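Local coordinates for extracellular solute-binding protein, family 7 (Colwellia psychrerythraea, PDB 4PET) that binds pyruvate together with a calcium ion and probably serves as the periplasmic solute receptor of a TRAP-type transporter, at residues G151-G156 / G233-G238; M173-F178 / A209-G214; Y229-W234 / Q295-P300. All blocks are in the same frame, centred on the assembly; numbering follows the deposited sequence.

Contact 1. Residues G151-G156 / G233-G238; sequences GNQMGG and GWHEPG. With CA (calcium ion), chain E; PYR (pyruvic acid), chain D.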
loop_
_atom_site.group_PDB
_atom_site.type_symbol
_atom_site.label_atom_id
_atom_site.label_comp_id
_atom_site.label_asym_id
_atom_site.label_seq_id
_atom_site.Cartn_x
_atom_site.Cartn_y
_atom_site.Cartn_z
ATOM N N GLY A 151 -7.897 2.366 -3.842
ATOM C CA GLY A 151 -8.200 2.859 -2.510
ATOM C C GLY A 151 -9.711 3.063 -2.334
ATOM O O GLY A 151 -10.515 2.523 -3.075
ATOM N N ASN A 152 -10.088 3.803 -1.297
ATOM C CA ASN A 152 -11.477 3.865 -0.863
ATOM C C ASN A 152 -12.269 4.720 -1.863
ATOM O O ASN A 152 -11.826 5.807 -2.265
ATOM C CB ASN A 152 -11.525 4.530 0.528
ATOM C CG ASN A 152 -12.525 3.874 1.447
ATOM O OD1 ASN A 152 -13.703 3.783 1.126
ATOM N ND2 ASN A 152 -12.048 3.374 2.586
ATOM N N GLN A 153 -13.426 4.246 -2.301
ATOM C CA GLN A 153 -14.128 4.956 -3.376
ATOM C C GLN A 153 -15.243 5.833 -2.833
ATOM O O GLN A 153 -15.774 5.575 -1.752
ATOM C CB GLN A 153 -14.684 3.958 -4.406
ATOM C CG GLN A 153 -13.595 3.137 -5.072
ATOM C CD GLN A 153 -14.064 2.337 -6.239
ATOM O OE1 GLN A 153 -15.282 2.210 -6.474
ATOM N NE2 GLN A 153 -13.113 1.838 -7.031
HETATM N N MSE A 154 -15.600 6.872 -3.595
HETATM C CA MSE A 154 -16.683 7.767 -3.216
HETATM C C MSE A 154 -18.018 7.066 -3.472
HETATM O O MSE A 154 -18.082 6.116 -4.267
HETATM C CB MSE A 154 -16.577 9.105 -3.993
HETATM C CG MSE A 154 -15.297 9.890 -3.674
HETATM SE SE MSE A 154 -15.406 10.656 -1.913
HETATM C CE MSE A 154 -16.825 11.920 -2.304
ATOM N N GLY A 155 -19.067 7.508 -2.774
ATOM C CA GLY A 155 -20.397 6.924 -2.862
ATOM C C GLY A 155 -21.067 7.137 -4.213
ATOM O O GLY A 155 -21.982 6.379 -4.599
ATOM N N GLY A 156 -20.633 8.183 -4.921
ATOM C CA GLY A 156 -21.123 8.428 -6.263
ATOM C C GLY A 156 -21.765 9.771 -6.487
ATOM O O GLY A 156 -21.775 10.657 -5.622
ATOM N N GLY A 233 -18.215 7.426 0.648
ATOM C CA GLY A 233 -18.269 5.975 0.456
ATOM C C GLY A 233 -18.605 5.065 1.647
ATOM O O GLY A 233 -19.024 5.519 2.718
ATOM N N TRP A 234 -18.419 3.757 1.434
ATOM C CA TRP A 234 -18.951 2.685 2.293
ATOM C C TRP A 234 -18.909 1.341 1.557
ATOM O O TRP A 234 -18.670 0.300 2.145
ATOM C CB TRP A 234 -20.398 2.967 2.749
ATOM C CG TRP A 234 -21.414 3.056 1.613
ATOM C CD1 TRP A 234 -21.778 4.176 0.924
ATOM C CD2 TRP A 234 -22.154 1.969 1.028
ATOM N NE1 TRP A 234 -22.728 3.860 -0.037
ATOM C CE2 TRP A 234 -22.960 2.510 -0.003
ATOM C CE3 TRP A 234 -22.219 0.595 1.277
ATOM C CZ2 TRP A 234 -23.836 1.724 -0.776
ATOM C CZ3 TRP A 234 -23.111 -0.186 0.506
ATOM C CH2 TRP A 234 -23.891 0.395 -0.516
ATOM N N HIS A 235 -19.092 1.399 0.245
ATOM C CA HIS A 235 -19.398 0.238 -0.604
ATOM C C HIS A 235 -18.159 -0.379 -1.249
ATOM O O HIS A 235 -18.134 -1.589 -1.554
ATOM C CB HIS A 235 -20.325 0.695 -1.722
ATOM C CG HIS A 235 -19.697 1.732 -2.589
ATOM N ND1 HIS A 235 -19.461 1.535 -3.926
ATOM C CD2 HIS A 235 -19.185 2.952 -2.289
ATOM C CE1 HIS A 235 -18.842 2.594 -4.422
ATOM N NE2 HIS A 235 -18.668 3.466 -3.450
ATOM N N GLU A 236 -17.140 0.453 -1.484
ATOM C CA GLU A 236 -15.898 -0.020 -2.090
ATOM C C GLU A 236 -14.664 0.545 -1.392
ATOM O O GLU A 236 -14.000 1.455 -1.902
ATOM C CB GLU A 236 -15.861 0.302 -3.586
ATOM C CG GLU A 236 -16.896 -0.463 -4.416
ATOM C CD GLU A 236 -16.660 -0.334 -5.919
ATOM O OE1 GLU A 236 -15.549 -0.671 -6.375
ATOM O OE2 GLU A 236 -17.570 0.108 -6.634
ATOM N N PRO A 237 -14.332 -0.004 -0.213
ATOM C CA PRO A 237 -13.228 0.563 0.601
ATOM C C PRO A 237 -11.834 0.348 0.055
ATOM O O PRO A 237 -10.914 1.075 0.453
ATOM C CB PRO A 237 -13.347 -0.183 1.932
ATOM C CG PRO A 237 -14.047 -1.501 1.561
ATOM C CD PRO A 237 -15.043 -1.083 0.486
ATOM N N GLY A 238 -11.681 -0.643 -0.826
ATOM C CA GLY A 238 -10.379 -1.098 -1.263
ATOM C C GLY A 238 -10.460 -1.903 -2.556
ATOM O O GLY A 238 -10.057 -3.060 -2.622
HETATM CA CA CA E . -16.739 1.644 -8.224
HETATM C C PYR D . -16.005 0.073 -11.003
HETATM O O PYR D . -17.044 0.588 -10.404
HETATM O OXT PYR D . -16.237 -0.583 -12.104
HETATM C CA PYR D . -14.697 0.301 -10.523
HETATM O O3 PYR D . -14.490 0.780 -9.322
HETATM C CB PYR D . -13.499 0.059 -11.389
HETATM O O HOH W 1 -16.194 3.264 -0.266
#
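Gln153 O and Asn152 OD1 are held to the backbone N atoms of Trp234 and Glu236 through a single water with four hydrogen bonds. It donates to Gln153 O at 2.8 Å and to Asn152 OD1, and accepts from both N atoms. Direct bonds join the same loops beside the calcium site. His235 NE2 donates to Met154 O across 2.8 Å, with 153° at the hydrogen. The donor stands well above the Met154 carbonyl plane, not on a lone pair. With chi1 at 61°, CG lies between the backbone N and the carbonyl carbon, and the ring swings back toward 151-156, with Glu236 CB over one of its faces. Without the imidazole, as with an alanine here, Met154 O would probably lose this donor and a gap would open between the loops beside Glu211, which the ring also touches.

A second direct bond runs from Gln153 N to Glu236 O (2.9 Å). Gly233 fits closely, its CA 3.4 Å from Gln153 O in a CA-H...O contact, where any side chain would run into that oxygen.

The backbone bond sets the side chains of Gln153 and Glu236 next to each other, both extended beyond CG and both reaching the calcium ion, with the amide and carboxylate planes 46° apart. Glu236 OE2 binds the metal at 2.4 Å, while OE1 is held by Thr239 and Tyr96; these bonds would fix the rotation of the carboxylate.

Asn152 hydrogen-bonds Asp347 of the second subunit. The two loops are crossovers between the sheets of this periplasmic binding protein fold: 151-156 leads from strand 142-149 to strand 156-158. The return loop, 233-238, connects strand 229-231 to strand 240-246, with Trp234 packed against helices 177-185 and 301-321.

Contact 2. Residues M173-F178 / A209-G214; sequences MRIPGF and ALEWVG. With CA (calcium ion), chain E; PYR (pyruvic acid), chain D.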
loop_
_atom_site.group_PDB
_atom_site.type_symbol
_atom_site.label_atom_id
_atom_site.label_comp_id
_atom_site.label_asym_id
_atom_site.label_seq_id
_atom_site.Cartn_x
_atom_site.Cartn_y
_atom_site.Cartn_z
HETATM N N MSE A 173 -29.393 2.965 -10.596
HETATM C CA MSE A 173 -28.034 3.385 -10.307
HETATM C C MSE A 173 -26.995 2.441 -10.894
HETATM O O MSE A 173 -27.082 1.230 -10.716
HETATM C CB MSE A 173 -27.822 3.477 -8.782
HETATM C CG MSE A 173 -26.422 3.842 -8.385
HETATM SE SE MSE A 173 -26.159 4.068 -6.459
HETATM C CE MSE A 173 -24.365 4.784 -6.585
ATOM N N ARG A 174 -26.002 2.993 -11.589
ATOM C CA ARG A 174 -24.850 2.188 -11.959
ATOM C C ARG A 174 -23.936 1.975 -10.757
ATOM O O ARG A 174 -23.328 2.926 -10.234
ATOM C CB ARG A 174 -24.077 2.810 -13.116
ATOM C CG ARG A 174 -23.014 1.935 -13.658
ATOM C CD ARG A 174 -21.671 2.161 -12.967
ATOM N NE ARG A 174 -20.721 1.150 -13.387
ATOM C CZ ARG A 174 -19.566 0.877 -12.798
ATOM N NH1 ARG A 174 -19.163 1.555 -11.744
ATOM N NH2 ARG A 174 -18.813 -0.099 -13.270
ATOM N N ILE A 175 -23.868 0.721 -10.314
ATOM C CA ILE A 175 -23.042 0.318 -9.185
ATOM C C ILE A 175 -22.834 -1.206 -9.282
ATOM O O ILE A 175 -23.801 -1.950 -9.348
ATOM C CB ILE A 175 -23.697 0.711 -7.850
ATOM C CG1 ILE A 175 -22.777 0.401 -6.656
ATOM C CG2 ILE A 175 -25.130 0.091 -7.720
ATOM C CD1 ILE A 175 -23.293 0.964 -5.349
ATOM N N PRO A 176 -21.569 -1.654 -9.325
ATOM C CA PRO A 176 -21.265 -3.085 -9.473
ATOM C C PRO A 176 -21.161 -3.854 -8.154
ATOM O O PRO A 176 -21.345 -3.311 -7.035
ATOM C CB PRO A 176 -19.913 -3.064 -10.168
ATOM C CG PRO A 176 -19.224 -1.809 -9.564
ATOM C CD PRO A 176 -20.332 -0.841 -9.245
ATOM N N GLY A 177 -20.864 -5.143 -8.301
ATOM C CA GLY A 177 -20.455 -5.963 -7.194
ATOM C C GLY A 177 -21.520 -6.129 -6.153
ATOM O O GLY A 177 -22.750 -6.006 -6.399
ATOM N N PHE A 178 -21.039 -6.409 -4.957
ATOM C CA PHE A 178 -21.914 -6.776 -3.876
ATOM C C PHE A 178 -22.788 -5.599 -3.417
ATOM O O PHE A 178 -23.926 -5.812 -2.979
ATOM C CB PHE A 178 -21.112 -7.342 -2.704
ATOM C CG PHE A 178 -21.962 -8.136 -1.756
ATOM C CD1 PHE A 178 -22.458 -9.375 -2.123
ATOM C CD2 PHE A 178 -22.296 -7.640 -0.521
ATOM C CE1 PHE A 178 -23.262 -10.108 -1.251
ATOM C CE2 PHE A 178 -23.078 -8.367 0.349
ATOM C CZ PHE A 178 -23.577 -9.586 -0.018
ATOM N N ALA A 209 -28.349 7.869 -10.948
ATOM C CA ALA A 209 -27.132 8.076 -10.163
ATOM C C ALA A 209 -26.128 7.033 -10.605
ATOM O O ALA A 209 -26.496 6.041 -11.263
ATOM C CB ALA A 209 -27.443 7.905 -8.710
ATOM N N LEU A 210 -24.874 7.226 -10.236
ATOM C CA LEU A 210 -23.855 6.244 -10.543
ATOM C C LEU A 210 -22.715 6.433 -9.588
ATOM O O LEU A 210 -22.567 7.501 -8.974
ATOM C CB LEU A 210 -23.353 6.384 -11.989
ATOM C CG LEU A 210 -22.662 7.692 -12.416
ATOM C CD1 LEU A 210 -21.187 7.740 -12.004
ATOM C CD2 LEU A 210 -22.792 7.821 -13.911
ATOM N N GLU A 211 -21.894 5.407 -9.478
ATOM C CA GLU A 211 -20.598 5.584 -8.860
ATOM C C GLU A 211 -19.575 5.063 -9.847
ATOM O O GLU A 211 -19.877 4.206 -10.704
ATOM C CB GLU A 211 -20.549 4.919 -7.478
ATOM C CG GLU A 211 -20.587 3.413 -7.443
ATOM C CD GLU A 211 -19.216 2.819 -7.764
ATOM O OE1 GLU A 211 -19.123 1.986 -8.678
ATOM O OE2 GLU A 211 -18.218 3.214 -7.119
ATOM N N TRP A 212 -18.374 5.614 -9.783
ATOM C CA TRP A 212 -17.291 5.094 -10.595
ATOM C C TRP A 212 -16.095 4.792 -9.682
ATOM O O TRP A 212 -15.990 3.658 -9.214
ATOM C CB TRP A 212 -16.968 6.006 -11.780
ATOM C CG TRP A 212 -15.779 5.577 -12.534
ATOM C CD1 TRP A 212 -14.611 6.271 -12.685
ATOM C CD2 TRP A 212 -15.596 4.336 -13.204
ATOM N NE1 TRP A 212 -13.714 5.537 -13.407
ATOM C CE2 TRP A 212 -14.291 4.336 -13.741
ATOM C CE3 TRP A 212 -16.412 3.214 -13.414
ATOM C CZ2 TRP A 212 -13.790 3.281 -14.489
ATOM C CZ3 TRP A 212 -15.910 2.162 -14.143
ATOM C CH2 TRP A 212 -14.605 2.192 -14.669
ATOM N N VAL A 213 -15.251 5.787 -9.388
ATOM C CA VAL A 213 -14.112 5.569 -8.493
ATOM C C VAL A 213 -13.969 6.625 -7.405
ATOM O O VAL A 213 -14.012 6.332 -6.203
ATOM C CB VAL A 213 -12.793 5.471 -9.287
ATOM C CG1 VAL A 213 -11.603 5.416 -8.319
ATOM C CG2 VAL A 213 -12.823 4.226 -10.205
ATOM N N GLY A 214 -13.803 7.866 -7.835
ATOM C CA GLY A 214 -13.444 8.931 -6.924
ATOM C C GLY A 214 -12.756 10.046 -7.675
ATOM O O GLY A 214 -12.767 10.090 -8.909
HETATM CA CA CA E . -16.739 1.644 -8.224
HETATM C C PYR D . -16.005 0.073 -11.003
HETATM O O PYR D . -17.044 0.588 -10.404
HETATM O OXT PYR D . -16.237 -0.583 -12.104
HETATM C CA PYR D . -14.697 0.301 -10.523
HETATM O O3 PYR D . -14.490 0.780 -9.322
HETATM C CB PYR D . -13.499 0.059 -11.389
#
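Arg174 and Glu211 meet at the pyruvate and calcium site, where two parallel strands of this periplasmic binding protein fold run out into loops. The guanidinium takes the pyruvate carboxylate end-on with a two-pronged grip: Arg174 NH1 bonds PYR O at 2.7 Å, and Arg174 NH2 bonds PYR OXT almost straight, at 175°. The carboxylate carbon lies in the guanidinium plane. Pyruvate chelates the calcium through O and O3, so its O is shared by the arginine and the metal, which probably polarises the carboxylate. On the protein side, the Glu211 carboxylate holds the ion with both oxygens, OE1 at 2.5 Å and OE2 at 2.4 Å, and the backbone oxygen of Trp212 adds another ligand; Gln153 and Glu236 supply the remaining two.

The next shell keeps these groups in place. NH1 of Arg174 also donates to Glu211 O (2.9 Å), so the arginine grips pyruvate and the metal-binding loop together, while its NE is bonded to Ile193 O. Its guanidinium lies between Pro176 CD over one face and the Trp212 ring, whose CE3 edge approaches the other face, 3.6 Å from Arg174 NH1. The face of that indole is turned to the pyruvate methyl, CB. Glu211 reaches the metal through a bend at chi2 (79°), with its CG packed against Ile175 CG1.

Farther out, Met173 pairs with Ala209 and Arg174 with Leu210 in parallel register. Met173 and Ala209 lie on the face toward Phe158, and Leu210 on the one toward helix 198-204. Arg174 N donates to Ala209 O, and the last rung is Glu211 N to Arg174 O, 3.0 Å long and nearly in line with the carbonyl bond.

Contact 3. Residues Y229-W234 / Q295-P300; sequences YYYTGW and QMRSFP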
loop_
_atom_site.group_PDB
_atom_site.type_symbol
_atom_site.label_atom_id
_atom_site.label_comp_id
_atom_site.label_asym_id
_atom_site.label_seq_id
_atom_site.Cartn_x
_atom_site.Cartn_y
_atom_site.Cartn_z
ATOM N N TYR A 229 -24.559 16.197 -6.636
ATOM C CA TYR A 229 -24.329 15.685 -5.274
ATOM C C TYR A 229 -23.320 14.543 -5.298
ATOM O O TYR A 229 -23.536 13.533 -5.968
ATOM C CB TYR A 229 -25.653 15.258 -4.626
ATOM C CG TYR A 229 -26.658 16.402 -4.607
ATOM C CD1 TYR A 229 -26.527 17.440 -3.695
ATOM C CD2 TYR A 229 -27.703 16.467 -5.518
ATOM C CE1 TYR A 229 -27.430 18.501 -3.665
ATOM C CE2 TYR A 229 -28.608 17.546 -5.503
ATOM C CZ TYR A 229 -28.451 18.556 -4.570
ATOM O OH TYR A 229 -29.314 19.633 -4.529
ATOM N N TYR A 230 -22.214 14.740 -4.588
ATOM C CA TYR A 230 -21.102 13.813 -4.602
ATOM C C TYR A 230 -21.018 13.182 -3.211
ATOM O O TYR A 230 -20.687 13.850 -2.231
ATOM C CB TYR A 230 -19.833 14.576 -4.945
ATOM C CG TYR A 230 -18.659 13.732 -5.417
ATOM C CD1 TYR A 230 -18.811 12.398 -5.770
ATOM C CD2 TYR A 230 -17.390 14.288 -5.498
ATOM C CE1 TYR A 230 -17.746 11.659 -6.228
ATOM C CE2 TYR A 230 -16.317 13.566 -5.951
ATOM C CZ TYR A 230 -16.490 12.250 -6.298
ATOM O OH TYR A 230 -15.402 11.539 -6.736
ATOM N N TYR A 231 -21.335 11.899 -3.131
ATOM C CA TYR A 231 -21.524 11.239 -1.860
ATOM C C TYR A 231 -20.261 10.554 -1.415
ATOM O O TYR A 231 -19.474 10.059 -2.246
ATOM C CB TYR A 231 -22.687 10.222 -1.947
ATOM C CG TYR A 231 -24.019 10.875 -1.668
ATOM C CD1 TYR A 231 -24.672 11.611 -2.654
ATOM C CD2 TYR A 231 -24.604 10.803 -0.405
ATOM C CE1 TYR A 231 -25.864 12.234 -2.400
ATOM C CE2 TYR A 231 -25.808 11.435 -0.144
ATOM C CZ TYR A 231 -26.426 12.153 -1.148
ATOM O OH TYR A 231 -27.623 12.802 -0.928
ATOM N N THR A 232 -20.056 10.530 -0.105
ATOM C CA THR A 232 -18.941 9.772 0.464
ATOM C C THR A 232 -19.253 8.249 0.474
ATOM O O THR A 232 -20.415 7.861 0.370
ATOM C CB THR A 232 -18.625 10.256 1.881
ATOM O OG1 THR A 232 -19.767 10.051 2.715
ATOM C CG2 THR A 232 -18.236 11.763 1.887
ATOM N N GLY A 233 -18.215 7.426 0.648
ATOM C CA GLY A 233 -18.269 5.975 0.456
ATOM C C GLY A 233 -18.605 5.065 1.647
ATOM O O GLY A 233 -19.024 5.519 2.718
ATOM N N TRP A 234 -18.419 3.757 1.434
ATOM C CA TRP A 234 -18.951 2.685 2.293
ATOM C C TRP A 234 -18.909 1.341 1.557
ATOM O O TRP A 234 -18.670 0.300 2.145
ATOM C CB TRP A 234 -20.398 2.967 2.749
ATOM C CG TRP A 234 -21.414 3.056 1.613
ATOM C CD1 TRP A 234 -21.778 4.176 0.924
ATOM C CD2 TRP A 234 -22.154 1.969 1.028
ATOM N NE1 TRP A 234 -22.728 3.860 -0.037
ATOM C CE2 TRP A 234 -22.960 2.510 -0.003
ATOM C CE3 TRP A 234 -22.219 0.595 1.277
ATOM C CZ2 TRP A 234 -23.836 1.724 -0.776
ATOM C CZ3 TRP A 234 -23.111 -0.186 0.506
ATOM C CH2 TRP A 234 -23.891 0.395 -0.516
ATOM N N GLN A 295 -21.549 19.548 -4.776
ATOM C CA GLN A 295 -21.954 19.603 -3.374
ATOM C C GLN A 295 -21.699 18.242 -2.741
ATOM O O GLN A 295 -22.391 17.295 -3.056
ATOM C CB GLN A 295 -23.471 19.852 -3.321
ATOM C CG GLN A 295 -23.963 21.086 -4.085
ATOM C CD GLN A 295 -24.226 22.270 -3.164
ATOM O OE1 GLN A 295 -24.860 22.130 -2.110
ATOM N NE2 GLN A 295 -23.738 23.443 -3.554
HETATM N N MSE A 296 -20.764 18.140 -1.816
HETATM C CA MSE A 296 -20.455 16.847 -1.255
HETATM C C MSE A 296 -21.465 16.481 -0.180
HETATM O O MSE A 296 -21.892 17.323 0.583
HETATM C CB MSE A 296 -19.010 16.810 -0.744
HETATM C CG MSE A 296 -17.983 16.579 -1.907
HETATM SE SE MSE A 296 -16.375 15.619 -1.409
HETATM C CE MSE A 296 -16.796 15.489 0.442
ATOM N N ARG A 297 -21.873 15.208 -0.156
ATOM C CA ARG A 297 -22.946 14.770 0.736
ATOM C C ARG A 297 -22.637 13.438 1.404
ATOM O O ARG A 297 -21.766 12.682 0.967
ATOM C CB ARG A 297 -24.291 14.634 -0.018
ATOM C CG ARG A 297 -24.896 15.952 -0.519
ATOM C CD ARG A 297 -25.434 16.789 0.607
ATOM N NE ARG A 297 -26.080 18.031 0.181
ATOM C CZ ARG A 297 -25.458 19.191 -0.034
ATOM N NH1 ARG A 297 -24.142 19.283 0.073
ATOM N NH2 ARG A 297 -26.154 20.266 -0.392
ATOM N N SER A 298 -23.405 13.151 2.446
ATOM C CA SER A 298 -23.294 11.915 3.178
ATOM C C SER A 298 -24.683 11.301 3.267
ATOM O O SER A 298 -25.686 12.010 3.265
ATOM C CB SER A 298 -22.755 12.210 4.575
ATOM O OG SER A 298 -21.344 12.304 4.544
ATOM N N PHE A 299 -24.749 9.983 3.380
ATOM C CA PHE A 299 -26.036 9.332 3.584
ATOM C C PHE A 299 -26.489 9.529 5.048
ATOM O O PHE A 299 -25.685 9.378 5.987
ATOM C CB PHE A 299 -25.905 7.855 3.247
ATOM C CG PHE A 299 -25.582 7.592 1.802
ATOM C CD1 PHE A 299 -26.566 7.709 0.844
ATOM C CD2 PHE A 299 -24.268 7.271 1.401
ATOM C CE1 PHE A 299 -26.293 7.460 -0.502
ATOM C CE2 PHE A 299 -23.968 7.029 0.041
ATOM C CZ PHE A 299 -24.985 7.122 -0.910
ATOM N N PRO A 300 -27.765 9.895 5.248
ATOM C CA PRO A 300 -28.258 10.025 6.615
ATOM C C PRO A 300 -28.091 8.723 7.421
ATOM O O PRO A 300 -28.007 7.632 6.853
ATOM C CB PRO A 300 -29.729 10.405 6.422
ATOM C CG PRO A 300 -29.815 10.965 5.062
ATOM C CD PRO A 300 -28.757 10.329 4.247
HETATM O O HOH W 2 -28.780 20.880 -1.682
HETATM O O HOH W 3 -27.905 13.375 1.679
#
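Arg297 crosses two tyrosines of strand 229-231. Its CB sits over the Tyr231 ring in a CH-pi contact, 3.5 Å from the centroid, and CG moves on to Tyr229 CD1. A bend at chi2 (-72°) folds the chain back along its own strand, so that one guanidinium face has Tyr229 CD1 above it. NE makes a salt bridge with Glu161, NH1 donates to Met296 O, and NH2 donates to Gln295 OE1 (2.8 Å) and to a water that also meets Tyr229 OH.

The other face of Tyr231 stacks on Phe299, centroids 4.5 Å apart and planes at 30°. Phe299 CE2 in turn reaches Trp234 NE1 (3.4 Å), completing an aromatic cluster. Between the backbones, Tyr230 N bonds Gln295 O, Arg297 N bonds Tyr230 O at 2.7 Å, and Thr232 N bonds Arg297 O, a parallel ladder.

Strand 295-297 is the outermost of its sheet within the chain, with 229-231 between it and the antiparallel 156-158. It follows helix 255-290, and Pro300 is the N-cap of helix 301-321, whose Met304 packs on both Phe299 and Trp234.

From the N terminus, contact 1 opens first, with 151-156, and closes only when the chain returns at 233-238. Contact 2 begins and ends within that span, its 209-214 part closing on 173-178. Contact 3 starts at 229-234, overlapping the end of contact 1 at Gly233 and Trp234, and closes at 295-300 after helix 255-290. Contacts 1 and 2 supply the four protein residues around the calcium and are joined by a probable backbone hydrogen bond from Met154 N to Val213 O. Gly155 and Gly156 face Tyr231 in a classic beta bulge, linking contact 1 to contact 3. Contact 1 pairs the two crossovers between the five- and six-stranded sheets, while contacts 2 and 3 each join neighbouring parallel strands of the six-stranded sheet.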